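Local coordinates for protein cellobiose 2-epimerase (Spirochaeta thermophila DSM 6192, PDB 5ZIG) that probably catalyses the reversible epimerization of cellobiose to 4-O-beta-D-glucopyranosyl-D-mannose, at residues A[230-235]-A[285-290]. Numbering follows the deposited sequence.
Sequences PSSHLG and MEETAR
Two side chains of the 230-235 loop, Ser232 and His233, come close to carboxylate oxygen OE2 of Glu287. The geometry makes Ser232 OG the hydrogen-bond donor to Glu287 OE2, at a very short 2.4 Å, a length that is doubtful as modelled. Glu287 OE2 also lies oblique to the imidazole ring, 3.2 Å from His233 NE2, with ring and carboxylate planes 59° apart. Glu287 reaches both neighbours because its chain kinks at chi2 (-97°), which turns the carboxylate across the end of the imidazole instead of extending it straight off the helix. Carbon contact is slight: Ser232 CB rests 3.6 Å from Glu287 CG, and the two segments together bury 132 Å². The closest CA atoms, those of Ser232 and Glu287, remain 7.0 Å apart, and the contact is carried mainly by side chains. It ties the loop between helix 211-228 and strand 237-238 to the flank of helix 275-294, near the surface of the helical barrel of the N-acylglucosamine 2-epimerase family, an (alpha/alpha)6 fold. The other ring nitrogen, ND1 of His233, is hydrogen-bonded to Asp254 OD2, while the other oxygen of that carboxylate accepts from the backbone N of Leu234; Asp254 thus holds both the ring and the loop backbone, which should limit rotation of the ring beside Glu287. About one turn further along the helix, Arg290 places its guanidinium with Glu287 OE1 at its edge, a long salt bridge of 3.9 Å from Arg290 NH2 that may partly offset the glutamate's charge.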
loop_
_atom_site.group_PDB
_atom_site.type_symbol
_atom_site.label_atom_id
_atom_site.label_comp_id
_atom_site.label_asym_id
_atom_site.label_seq_id
_atom_site.Cartn_x
_atom_site.Cartn_y
_atom_site.Cartn_z
ATOM N N PRO A 230 -13.952 -13.030 6.525
ATOM C CA PRO A 230 -15.360 -13.403 6.770
ATOM C C PRO A 230 -15.956 -12.701 7.971
ATOM O O PRO A 230 -17.120 -12.282 7.929
ATOM C CB PRO A 230 -15.295 -14.924 6.969
ATOM C CG PRO A 230 -13.890 -15.170 7.510
ATOM C CD PRO A 230 -13.019 -14.139 6.830
ATOM N N SER A 231 -15.176 -12.554 9.040
ATOM C CA SER A 231 -15.630 -11.961 10.287
ATOM C C SER A 231 -15.116 -10.508 10.360
ATOM O O SER A 231 -15.359 -9.758 9.411
ATOM C CB SER A 231 -15.212 -12.841 11.461
ATOM O OG SER A 231 -13.868 -12.572 11.823
ATOM N N SER A 232 -14.401 -10.108 11.414
ATOM C CA SER A 232 -13.990 -8.717 11.591
ATOM C C SER A 232 -12.481 -8.510 11.545
ATOM O O SER A 232 -12.019 -7.374 11.730
ATOM C CB SER A 232 -14.538 -8.160 12.911
ATOM O OG SER A 232 -13.780 -8.602 14.024
ATOM N N HIS A 233 -11.706 -9.558 11.294
ATOM C CA HIS A 233 -10.281 -9.432 11.033
ATOM C C HIS A 233 -9.925 -10.214 9.778
ATOM O O HIS A 233 -10.555 -11.222 9.444
ATOM C CB HIS A 233 -9.452 -9.922 12.218
ATOM C CG HIS A 233 -9.772 -9.218 13.501
ATOM N ND1 HIS A 233 -9.189 -8.021 13.857
ATOM C CD2 HIS A 233 -10.623 -9.538 14.507
ATOM C CE1 HIS A 233 -9.661 -7.636 15.031
ATOM N NE2 HIS A 233 -10.533 -8.538 15.445
ATOM N N LEU A 234 -8.911 -9.725 9.079
ATOM C CA LEU A 234 -8.432 -10.376 7.878
ATOM C C LEU A 234 -7.461 -11.469 8.279
ATOM O O LEU A 234 -6.429 -11.178 8.896
ATOM C CB LEU A 234 -7.734 -9.382 6.966
ATOM C CG LEU A 234 -8.541 -8.573 5.980
ATOM C CD1 LEU A 234 -9.584 -7.744 6.729
ATOM C CD2 LEU A 234 -7.552 -7.705 5.236
ATOM N N GLY A 235 -7.788 -12.714 7.926
ATOM C CA GLY A 235 -6.845 -13.798 8.128
ATOM C C GLY A 235 -5.537 -13.533 7.408
ATOM O O GLY A 235 -5.489 -12.840 6.391
ATOM N N MET A 285 -14.190 -1.977 10.950
ATOM C CA MET A 285 -13.866 -0.604 11.320
ATOM C C MET A 285 -14.070 -0.356 12.810
ATOM O O MET A 285 -13.236 0.296 13.452
ATOM C CB MET A 285 -14.723 0.367 10.509
ATOM C CG MET A 285 -14.125 0.796 9.195
ATOM S SD MET A 285 -12.449 1.426 9.391
ATOM C CE MET A 285 -12.611 2.550 10.778
ATOM N N GLU A 286 -15.179 -0.859 13.367
ATOM C CA GLU A 286 -15.442 -0.720 14.798
ATOM C C GLU A 286 -14.376 -1.416 15.636
ATOM O O GLU A 286 -13.957 -0.892 16.676
ATOM C CB GLU A 286 -16.834 -1.261 15.132
ATOM C CG GLU A 286 -17.930 -0.269 14.851
ATOM C CD GLU A 286 -19.267 -0.916 14.471
ATOM O OE1 GLU A 286 -19.299 -2.120 14.100
ATOM O OE2 GLU A 286 -20.286 -0.190 14.528
ATOM N N GLU A 287 -13.927 -2.600 15.203
ATOM C CA GLU A 287 -12.811 -3.274 15.866
ATOM C C GLU A 287 -11.556 -2.404 15.888
ATOM O O GLU A 287 -10.794 -2.426 16.861
ATOM C CB GLU A 287 -12.503 -4.591 15.155
ATOM C CG GLU A 287 -13.541 -5.668 15.328
ATOM C CD GLU A 287 -13.170 -6.633 16.418
ATOM O OE1 GLU A 287 -12.517 -6.193 17.392
ATOM O OE2 GLU A 287 -13.518 -7.828 16.292
ATOM N N THR A 288 -11.307 -1.666 14.805
ATOM C CA THR A 288 -10.099 -0.853 14.697
ATOM C C THR A 288 -10.180 0.387 15.582
ATOM O O THR A 288 -9.181 0.784 16.194
ATOM C CB THR A 288 -9.876 -0.451 13.236
ATOM O OG1 THR A 288 -9.648 -1.623 12.447
ATOM C CG2 THR A 288 -8.687 0.513 13.095
ATOM N N ALA A 289 -11.364 1.004 15.658
ATOM C CA ALA A 289 -11.554 2.193 16.469
ATOM C C ALA A 289 -11.516 1.865 17.953
ATOM O O ALA A 289 -11.120 2.711 18.766
ATOM C CB ALA A 289 -12.879 2.865 16.101
ATOM N N ARG A 290 -11.941 0.657 18.330
ATOM C CA ARG A 290 -11.801 0.232 19.716
ATOM C C ARG A 290 -10.361 -0.150 20.042
ATOM O O ARG A 290 -9.899 0.097 21.159
ATOM C CB ARG A 290 -12.751 -0.935 20.016
ATOM C CG ARG A 290 -14.214 -0.520 20.231
ATOM C CD ARG A 290 -15.084 -1.705 20.667
ATOM N NE ARG A 290 -15.009 -2.836 19.735
ATOM C CZ ARG A 290 -15.964 -3.168 18.868
ATOM N NH1 ARG A 290 -17.088 -2.468 18.799
ATOM N NH2 ARG A 290 -15.793 -4.205 18.063
#